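Long-range contacts in integron cassette protein VCH_CASS2 (Vibrio cholerae, PDB 3GK6), which is of unconfirmed cellular function but probably acts as an effector-binding module for cationic, drug-like compounds: residues 37-42 against 86-91; 66-71 against 94-99; 26-31 against 110-115. One frame throughout, in Å; residues are numbered along the deposited sequence.

Contact 1 (37-42 against 86-91); sequences VRTTNA and GAFDVI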
loop_
_atom_site.group_PDB
_atom_site.type_symbol
_atom_site.label_atom_id
_atom_site.label_comp_id
_atom_site.label_asym_id
_atom_site.label_seq_id
_atom_site.Cartn_x
_atom_site.Cartn_y
_atom_site.Cartn_z
ATOM N N VAL A 37 -6.489 6.325 7.203
ATOM C CA VAL A 37 -5.998 7.369 8.078
ATOM C C VAL A 37 -5.150 8.310 7.238
ATOM O O VAL A 37 -4.578 7.911 6.228
ATOM C CB VAL A 37 -5.199 6.811 9.274
ATOM C CG1 VAL A 37 -3.857 6.268 8.823
ATOM C CG2 VAL A 37 -5.014 7.893 10.323
ATOM N N ARG A 38 -5.082 9.567 7.645
ATOM C CA ARG A 38 -4.232 10.513 6.946
ATOM C C ARG A 38 -2.966 10.751 7.739
ATOM O O ARG A 38 -2.998 10.943 8.963
ATOM C CB ARG A 38 -4.973 11.830 6.696
ATOM C CG ARG A 38 -4.244 12.766 5.758
ATOM C CD ARG A 38 -5.218 13.720 5.076
ATOM N NE ARG A 38 -4.547 14.550 4.082
ATOM C CZ ARG A 38 -4.318 14.176 2.827
ATOM N NH1 ARG A 38 -4.701 12.975 2.405
ATOM N NH2 ARG A 38 -3.695 15.000 1.999
ATOM N N THR A 39 -1.832 10.731 7.056
ATOM C CA THR A 39 -0.575 10.885 7.771
ATOM C C THR A 39 0.479 11.532 6.883
ATOM O O THR A 39 0.190 11.968 5.768
ATOM C CB THR A 39 -0.078 9.520 8.304
ATOM O OG1 THR A 39 0.970 9.721 9.270
ATOM C CG2 THR A 39 0.417 8.648 7.149
ATOM N N THR A 40 1.697 11.603 7.398
ATOM C CA THR A 40 2.824 12.140 6.659
ATOM C C THR A 40 4.024 11.226 6.897
ATOM O O THR A 40 4.046 10.458 7.866
ATOM C CB THR A 40 3.158 13.571 7.141
ATOM O OG1 THR A 40 3.880 14.273 6.124
ATOM C CG2 THR A 40 3.986 13.533 8.403
ATOM N N ASN A 41 5.023 11.311 6.028
ATOM C CA ASN A 41 6.227 10.514 6.202
ATOM C C ASN A 41 6.901 10.835 7.534
ATOM O O ASN A 41 7.371 9.934 8.222
ATOM C CB ASN A 41 7.200 10.712 5.037
ATOM C CG ASN A 41 8.508 9.959 5.235
ATOM O OD1 ASN A 41 9.550 10.559 5.503
ATOM N ND2 ASN A 41 8.457 8.640 5.119
ATOM N N ALA A 42 6.932 12.118 7.897
ATOM C CA ALA A 42 7.526 12.531 9.168
ATOM C C ALA A 42 6.794 11.940 10.378
ATOM O O ALA A 42 7.432 11.531 11.346
ATOM C CB ALA A 42 7.601 14.060 9.267
ATOM N N GLY A 86 4.519 15.660 1.593
ATOM C CA GLY A 86 3.217 16.122 2.038
ATOM C C GLY A 86 2.374 15.012 2.629
ATOM O O GLY A 86 2.802 13.864 2.690
ATOM N N ALA A 87 1.170 15.352 3.066
ATOM C CA ALA A 87 0.266 14.357 3.618
ATOM C C ALA A 87 -0.265 13.429 2.527
ATOM O O ALA A 87 -0.208 13.746 1.337
ATOM C CB ALA A 87 -0.880 15.032 4.355
ATOM N N PHE A 88 -0.778 12.279 2.949
ATOM C CA PHE A 88 -1.430 11.340 2.051
ATOM C C PHE A 88 -2.326 10.447 2.888
ATOM O O PHE A 88 -2.126 10.319 4.106
ATOM C CB PHE A 88 -0.395 10.505 1.288
ATOM C CG PHE A 88 0.682 9.924 2.170
ATOM C CD1 PHE A 88 0.480 8.729 2.844
ATOM C CD2 PHE A 88 1.892 10.591 2.343
ATOM C CE1 PHE A 88 1.479 8.203 3.670
ATOM C CE2 PHE A 88 2.887 10.073 3.170
ATOM C CZ PHE A 88 2.681 8.879 3.831
ATOM N N ASP A 89 -3.319 9.845 2.248
ATOM C CA ASP A 89 -4.162 8.869 2.913
ATOM C C ASP A 89 -3.522 7.505 2.765
ATOM O O ASP A 89 -3.020 7.170 1.695
ATOM C CB ASP A 89 -5.544 8.811 2.275
ATOM C CG ASP A 89 -6.399 10.002 2.628
ATOM O OD1 ASP A 89 -6.093 10.670 3.627
ATOM O OD2 ASP A 89 -7.375 10.261 1.898
ATOM N N VAL A 90 -3.561 6.725 3.839
ATOM C CA VAL A 90 -3.185 5.317 3.788
ATOM C C VAL A 90 -4.445 4.506 4.049
ATOM O O VAL A 90 -5.210 4.811 4.965
ATOM C CB VAL A 90 -2.117 4.985 4.842
ATOM C CG1 VAL A 90 -1.655 3.525 4.701
ATOM C CG2 VAL A 90 -0.939 5.947 4.716
ATOM N N ILE A 91 -4.681 3.491 3.231
ATOM C CA ILE A 91 -5.884 2.685 3.360
ATOM C C ILE A 91 -5.555 1.201 3.432
ATOM O O ILE A 91 -5.010 0.628 2.483
ATOM C CB ILE A 91 -6.883 2.929 2.196
ATOM C CG1 ILE A 91 -7.006 4.428 1.897
ATOM C CG2 ILE A 91 -8.223 2.300 2.522
ATOM C CD1 ILE A 91 -8.044 4.789 0.829
HETATM O O HOH W 1 4.899 13.081 3.983
#
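Val37 and Val90 form an antiparallel hydrogen-bonded pair, joined by Val37 N to Val90 O and by Val90 N to Val37 O, on neighbouring strands (18-39 and 88-94) of a closed antiparallel barrel; the short strands 37-39 and 88-91 run at 139° to each other. Thr39 and Phe88 form the next such pair, with Thr39 N bonded to Phe88 O at 3.0 Å. Between these pairs Arg38 and Asp89 meet as a non-hydrogen-bonded pair, their side chains on the sheet face opposite Val37, Thr39, Phe88 and Val90. The Arg38 chain leaves with CG anti to the backbone N (chi1 -169°) and runs extended to NE, then turns its guanidinium so that Ala87 CB lies over one face and Asp89 OD1 at its edge. NH1 donates to OD1 at 3.0 Å in a salt bridge whose flat groups stand 83° apart: the bond lies in the guanidinium plane but reaches OD1 from above the carboxylate plane. Asn79 grips both partners, its backbone O accepting from Arg38 NH1 and its side-chain ND2 bonding to Asp89 OD2. On the other face Thr39 CG2 packs 3.7 Å from Phe88 CE1 and 3.9 Å from Val90 CG2, while Leu55 of helix 52-62 touches Val37 and Val90. Where strand gives way to helix 41-45, one water accepts from Thr40 OG1 and Asn41 N and donates to Gly86 O at 2.6 Å.

Contact 2 (66-71 against 94-99); sequences KLTDKS and SDTLSP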
loop_
_atom_site.group_PDB
_atom_site.type_symbol
_atom_site.label_atom_id
_atom_site.label_comp_id
_atom_site.label_asym_id
_atom_site.label_seq_id
_atom_site.Cartn_x
_atom_site.Cartn_y
_atom_site.Cartn_z
ATOM N N LYS A 66 -13.697 -10.940 8.421
ATOM C CA LYS A 66 -14.697 -10.912 7.361
ATOM C C LYS A 66 -14.137 -11.258 5.980
ATOM O O LYS A 66 -14.878 -11.283 4.997
ATOM C CB LYS A 66 -15.375 -9.541 7.322
ATOM C CG LYS A 66 -16.254 -9.270 8.529
ATOM C CD LYS A 66 -16.781 -7.849 8.536
ATOM C CE LYS A 66 -17.680 -7.608 9.739
ATOM N NZ LYS A 66 -17.004 -7.964 11.024
ATOM N N LEU A 67 -12.833 -11.517 5.903
ATOM C CA LEU A 67 -12.198 -11.843 4.628
ATOM C C LEU A 67 -12.436 -13.294 4.226
ATOM O O LEU A 67 -12.793 -14.129 5.057
ATOM C CB LEU A 67 -10.693 -11.566 4.688
ATOM C CG LEU A 67 -10.291 -10.134 5.034
ATOM C CD1 LEU A 67 -8.775 -10.021 5.233
ATOM C CD2 LEU A 67 -10.777 -9.174 3.957
ATOM N N THR A 68 -12.237 -13.587 2.945
ATOM C CA THR A 68 -12.327 -14.954 2.445
ATOM C C THR A 68 -10.950 -15.407 1.989
ATOM O O THR A 68 -9.992 -14.638 2.052
ATOM C CB THR A 68 -13.314 -15.068 1.270
ATOM O OG1 THR A 68 -12.843 -14.285 0.168
ATOM C CG2 THR A 68 -14.691 -14.580 1.684
ATOM N N ASP A 69 -10.845 -16.650 1.532
ATOM C CA ASP A 69 -9.559 -17.187 1.093
ATOM C C ASP A 69 -9.100 -16.560 -0.219
ATOM O O ASP A 69 -7.921 -16.612 -0.562
ATOM C CB ASP A 69 -9.615 -18.711 0.965
ATOM C CG ASP A 69 -9.292 -19.419 2.271
ATOM O OD1 ASP A 69 -8.818 -18.747 3.211
ATOM O OD2 ASP A 69 -9.506 -20.648 2.354
ATOM N N LYS A 70 -10.035 -15.963 -0.946
ATOM C CA LYS A 70 -9.705 -15.318 -2.207
ATOM C C LYS A 70 -9.563 -13.803 -2.048
ATOM O O LYS A 70 -9.350 -13.088 -3.029
ATOM C CB LYS A 70 -10.750 -15.649 -3.277
ATOM C CG LYS A 70 -10.837 -17.131 -3.610
ATOM C CD LYS A 70 -11.518 -17.371 -4.949
ATOM C CE LYS A 70 -12.979 -16.954 -4.917
ATOM N NZ LYS A 70 -13.707 -17.400 -6.139
ATOM N N SER A 71 -9.697 -13.315 -0.817
ATOM C CA SER A 71 -9.551 -11.889 -0.567
ATOM C C SER A 71 -8.126 -11.438 -0.879
ATOM O O SER A 71 -7.165 -12.071 -0.464
ATOM C CB SER A 71 -9.889 -11.547 0.889
ATOM O OG SER A 71 -11.266 -11.739 1.155
ATOM N N SER A 94 -9.294 -4.308 1.243
ATOM C CA SER A 94 -9.368 -5.557 0.508
ATOM C C SER A 94 -10.456 -5.468 -0.552
ATOM O O SER A 94 -11.408 -4.693 -0.440
ATOM C CB SER A 94 -9.648 -6.730 1.461
ATOM O OG SER A 94 -9.782 -7.959 0.765
ATOM N N ASP A 95 -10.308 -6.266 -1.590
ATOM C CA ASP A 95 -11.230 -6.184 -2.705
ATOM C C ASP A 95 -12.618 -6.752 -2.380
ATOM O O ASP A 95 -13.611 -6.336 -2.977
ATOM C CB ASP A 95 -10.621 -6.805 -3.967
ATOM C CG ASP A 95 -10.188 -8.251 -3.779
ATOM O OD1 ASP A 95 -10.212 -8.775 -2.644
ATOM O OD2 ASP A 95 -9.813 -8.872 -4.798
ATOM N N THR A 96 -12.697 -7.663 -1.413
ATOM C CA THR A 96 -13.964 -8.335 -1.125
ATOM C C THR A 96 -14.801 -7.641 -0.048
ATOM O O THR A 96 -15.985 -7.923 0.097
ATOM C CB THR A 96 -13.765 -9.810 -0.725
ATOM O OG1 THR A 96 -13.035 -9.882 0.505
ATOM C CG2 THR A 96 -13.017 -10.570 -1.819
ATOM N N LEU A 97 -14.189 -6.743 0.711
ATOM C CA LEU A 97 -14.940 -5.977 1.695
ATOM C C LEU A 97 -15.859 -4.993 0.986
ATOM O O LEU A 97 -15.635 -4.660 -0.174
ATOM C CB LEU A 97 -13.987 -5.238 2.632
ATOM C CG LEU A 97 -13.142 -6.162 3.504
ATOM C CD1 LEU A 97 -12.045 -5.368 4.197
ATOM C CD2 LEU A 97 -14.016 -6.900 4.528
ATOM N N SER A 98 -16.905 -4.551 1.682
ATOM C CA SER A 98 -17.807 -3.520 1.174
ATOM C C SER A 98 -18.182 -2.573 2.315
ATOM O O SER A 98 -18.263 -2.996 3.466
ATOM C CB SER A 98 -19.061 -4.144 0.541
ATOM O OG SER A 98 -19.663 -5.098 1.396
ATOM N N PRO A 99 -18.405 -1.285 2.000
ATOM C CA PRO A 99 -18.611 -0.250 3.023
ATOM C C PRO A 99 -19.855 -0.476 3.887
ATOM O O PRO A 99 -20.219 0.398 4.674
ATOM C CB PRO A 99 -18.761 1.040 2.205
ATOM C CG PRO A 99 -18.216 0.727 0.858
ATOM C CD PRO A 99 -18.465 -0.731 0.636
HETATM O O HOH W 2 -14.831 -10.164 2.474
#
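Ser71 OG and Thr96 OG1 stand 2.6 Å apart, a hydroxyl-to-hydroxyl hydrogen bond that is the one direct polar link between these two irregular segments. The bond is part of a short chain of polar groups. Thr68 N donates to Ser71 OG at 2.7 Å and 166°, a nearly straight bond within the type I turn from Thr68 to Ser71, so the serine oxygen is held by its own loop as well as by the threonine opposite. Thr96 OG1 also meets a water, 2.7 Å away, that donates to Lys66 O and so bridges the two loops a second time, at the far end of 66-71. Thr96 places OG1 between its backbone N and carbonyl carbon (chi1 64°), which turns the hydroxyl to Ser71 and brings CG2 alongside, 3.6 Å from Ser71 OG.

Apolar contact is carried mainly by one methyl. Leu67 CD2 sits 3.9 Å from Leu97 CG, with both Leu97 methyls close by, and the same methyl also touches Ser94, 3.7 Å from Ser94 CB. Lys66 adds only its CB, near Leu97 CD2. Phe59 of helix 52-62 touches both leucines.

Two side chains of 94-99 bind the Lys72 backbone: Ser94 OG bonds to its O and Asp95 OD1 to its N, which places the carboxylate oxygen beside Ser71 CA. The arrangement belongs to the inter-strand connections of an antiparallel beta barrel: a type I turn just before strand 73-78 is bound to the connection that leaves its neighbour, strand 88-94.

Contact 3 (26-31 against 110-115); sequences EINGFE and VSSGKY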
loop_
_atom_site.group_PDB
_atom_site.type_symbol
_atom_site.label_atom_id
_atom_site.label_comp_id
_atom_site.label_asym_id
_atom_site.label_seq_id
_atom_site.Cartn_x
_atom_site.Cartn_y
_atom_site.Cartn_z
ATOM N N GLU A 26 1.387 -2.151 -17.365
ATOM C CA GLU A 26 0.024 -1.647 -17.314
ATOM C C GLU A 26 -0.774 -2.507 -16.340
ATOM O O GLU A 26 -0.746 -3.725 -16.422
ATOM C CB GLU A 26 -0.606 -1.716 -18.713
ATOM C CG GLU A 26 -0.223 -0.527 -19.620
ATOM C CD GLU A 26 1.269 -0.410 -19.870
ATOM O OE1 GLU A 26 1.846 -1.314 -20.512
ATOM O OE2 GLU A 26 1.868 0.598 -19.436
ATOM N N ILE A 27 -1.486 -1.875 -15.415
ATOM C CA ILE A 27 -2.290 -2.618 -14.452
ATOM C C ILE A 27 -3.758 -2.258 -14.570
ATOM O O ILE A 27 -4.116 -1.084 -14.709
ATOM C CB ILE A 27 -1.812 -2.359 -13.000
ATOM C CG1 ILE A 27 -0.391 -2.886 -12.811
ATOM C CG2 ILE A 27 -2.746 -3.028 -11.997
ATOM C CD1 ILE A 27 0.162 -2.683 -11.384
ATOM N N ASN A 28 -4.612 -3.273 -14.527
ATOM C CA ASN A 28 -6.048 -3.040 -14.547
ATOM C C ASN A 28 -6.538 -2.533 -13.212
ATOM O O ASN A 28 -6.145 -3.058 -12.177
ATOM C CB ASN A 28 -6.799 -4.318 -14.889
ATOM C CG ASN A 28 -7.575 -4.197 -16.163
ATOM O OD1 ASN A 28 -8.511 -3.396 -16.258
ATOM N ND2 ASN A 28 -7.197 -4.978 -17.158
ATOM N N GLY A 29 -7.430 -1.547 -13.250
ATOM C CA GLY A 29 -7.954 -0.951 -12.036
ATOM C C GLY A 29 -8.848 -1.911 -11.275
ATOM O O GLY A 29 -9.304 -2.910 -11.827
ATOM N N PHE A 30 -9.112 -1.592 -10.012
ATOM C CA PHE A 30 -9.890 -2.461 -9.138
ATOM C C PHE A 30 -10.449 -1.671 -7.951
ATOM O O PHE A 30 -9.933 -0.611 -7.604
ATOM C CB PHE A 30 -9.005 -3.599 -8.620
ATOM C CG PHE A 30 -7.727 -3.136 -7.958
ATOM C CD1 PHE A 30 -6.598 -2.850 -8.714
ATOM C CD2 PHE A 30 -7.645 -3.011 -6.570
ATOM C CE1 PHE A 30 -5.412 -2.434 -8.105
ATOM C CE2 PHE A 30 -6.457 -2.599 -5.947
ATOM C CZ PHE A 30 -5.338 -2.309 -6.711
ATOM N N GLU A 31 -11.492 -2.199 -7.322
ATOM C CA GLU A 31 -12.108 -1.536 -6.173
ATOM C C GLU A 31 -11.742 -2.238 -4.871
ATOM O O GLU A 31 -11.690 -3.468 -4.820
ATOM C CB GLU A 31 -13.630 -1.494 -6.324
ATOM C CG GLU A 31 -14.109 -0.672 -7.509
ATOM C CD GLU A 31 -15.584 -0.326 -7.415
ATOM O OE1 GLU A 31 -16.304 -0.991 -6.641
ATOM O OE2 GLU A 31 -16.020 0.614 -8.111
ATOM N N VAL A 110 -9.071 2.147 -7.526
ATOM C CA VAL A 110 -7.723 2.329 -8.043
ATOM C C VAL A 110 -7.802 2.258 -9.566
ATOM O O VAL A 110 -8.303 1.270 -10.114
ATOM C CB VAL A 110 -6.806 1.213 -7.563
ATOM C CG1 VAL A 110 -5.426 1.367 -8.158
ATOM C CG2 VAL A 110 -6.738 1.199 -6.028
ATOM N N SER A 111 -7.320 3.301 -10.242
ATOM C CA SER A 111 -7.456 3.409 -11.692
ATOM C C SER A 111 -6.480 2.518 -12.450
ATOM O O SER A 111 -5.364 2.267 -12.012
ATOM C CB SER A 111 -7.285 4.862 -12.150
ATOM O OG SER A 111 -8.459 5.618 -11.906
ATOM N N SER A 112 -6.919 2.031 -13.609
ATOM C CA SER A 112 -5.976 1.399 -14.511
ATOM C C SER A 112 -4.902 2.421 -14.856
ATOM O O SER A 112 -5.184 3.619 -14.954
ATOM C CB SER A 112 -6.680 0.946 -15.798
ATOM O OG SER A 112 -7.767 0.105 -15.496
ATOM N N GLY A 113 -3.681 1.955 -15.074
ATOM C CA GLY A 113 -2.614 2.858 -15.460
ATOM C C GLY A 113 -1.258 2.199 -15.566
ATOM O O GLY A 113 -1.146 0.977 -15.482
ATOM N N LYS A 114 -0.234 3.022 -15.762
ATOM C CA LYS A 114 1.127 2.540 -15.873
ATOM C C LYS A 114 1.796 2.619 -14.511
ATOM O O LYS A 114 1.775 3.657 -13.851
ATOM C CB LYS A 114 1.923 3.354 -16.891
ATOM C CG LYS A 114 3.310 2.788 -17.137
ATOM C CD LYS A 114 3.905 3.243 -18.457
ATOM C CE LYS A 114 4.411 4.664 -18.397
ATOM N NZ LYS A 114 5.120 5.035 -19.670
ATOM N N TYR A 115 2.372 1.504 -14.098
ATOM C CA TYR A 115 3.014 1.411 -12.803
ATOM C C TYR A 115 4.401 0.807 -12.945
ATOM O O TYR A 115 4.671 0.053 -13.877
ATOM C CB TYR A 115 2.220 0.485 -11.893
ATOM C CG TYR A 115 0.879 1.012 -11.468
ATOM C CD1 TYR A 115 0.704 1.597 -10.215
ATOM C CD2 TYR A 115 -0.215 0.907 -12.306
ATOM C CE1 TYR A 115 -0.533 2.066 -9.822
ATOM C CE2 TYR A 115 -1.448 1.371 -11.928
ATOM C CZ TYR A 115 -1.609 1.946 -10.694
ATOM O OH TYR A 115 -2.860 2.392 -10.341
#
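Ser112 OG accepts the backbone N-H of Gly29 at 2.8 Å, a side-chain bond at the point where the paired strands are interrupted on both sides. Ser112 turns OG beside its own backbone N (chi1 -55°), which carries the oxygen across to Gly29. Here the two backbones come close, with Gly29 CA only 3.0 Å from Val110 O.

Regular antiparallel pairing resumes to each side of the interruption. Ile27 and Gly113 form a hydrogen-bonded pair, with Ile27 N to Gly113 O at 2.9 Å and Gly113 N returning to Ile27 O. Phe30 and Val110 form another, in which Val110 N donates to Phe30 O at 2.9 Å and Phe30 N donates to Val110 O less directly, at 145°.

Ile27, Phe30 and Val110 point to the same sheet face. Val110 stands over the Phe30 ring in a CH-pi contact, its CB 4.0 Å from the ring centroid and 13° off the normal, while CG1 and CG2 reach toward CE1 and CE2. The ring also stacks with Tyr74 and meets Phe154 edge-to-face. Ile27 crosses Tyr115 at about a right angle, its CB 3.7 Å from Tyr115 CD2.

On the opposite face Glu26 and Lys114 lie side by side; Glu26 OE2 rests against the aliphatic Lys114 CD. This is an interrupted antiparallel strand pair, the seam at which strand 18-39 meets strand 106-121 and the six-stranded barrel closes.

From the N terminus, strand 18-39 first supplies residues 26-31 to contact 3; its end and the start of helix 41-45 then supply 37-42 to contact 1. Helix 52-62 follows, leading to segment 66-71 of contact 2. After strand 73-78 the chain returns through 86-91, at the start of strand 88-94, which closes contact 1 on 37-42, and then through 94-99, which closes contact 2, so the loops of these two contacts cross. Both are nested within the loop that contact 3 closes at 110-115. Contacts 1 and 3 thus join strand 18-39 to a different barrel neighbour each, 88-94 and 106-121, while contact 2 ties barrel-end connections together and touches contact 3 where Asp95 packs on Glu31.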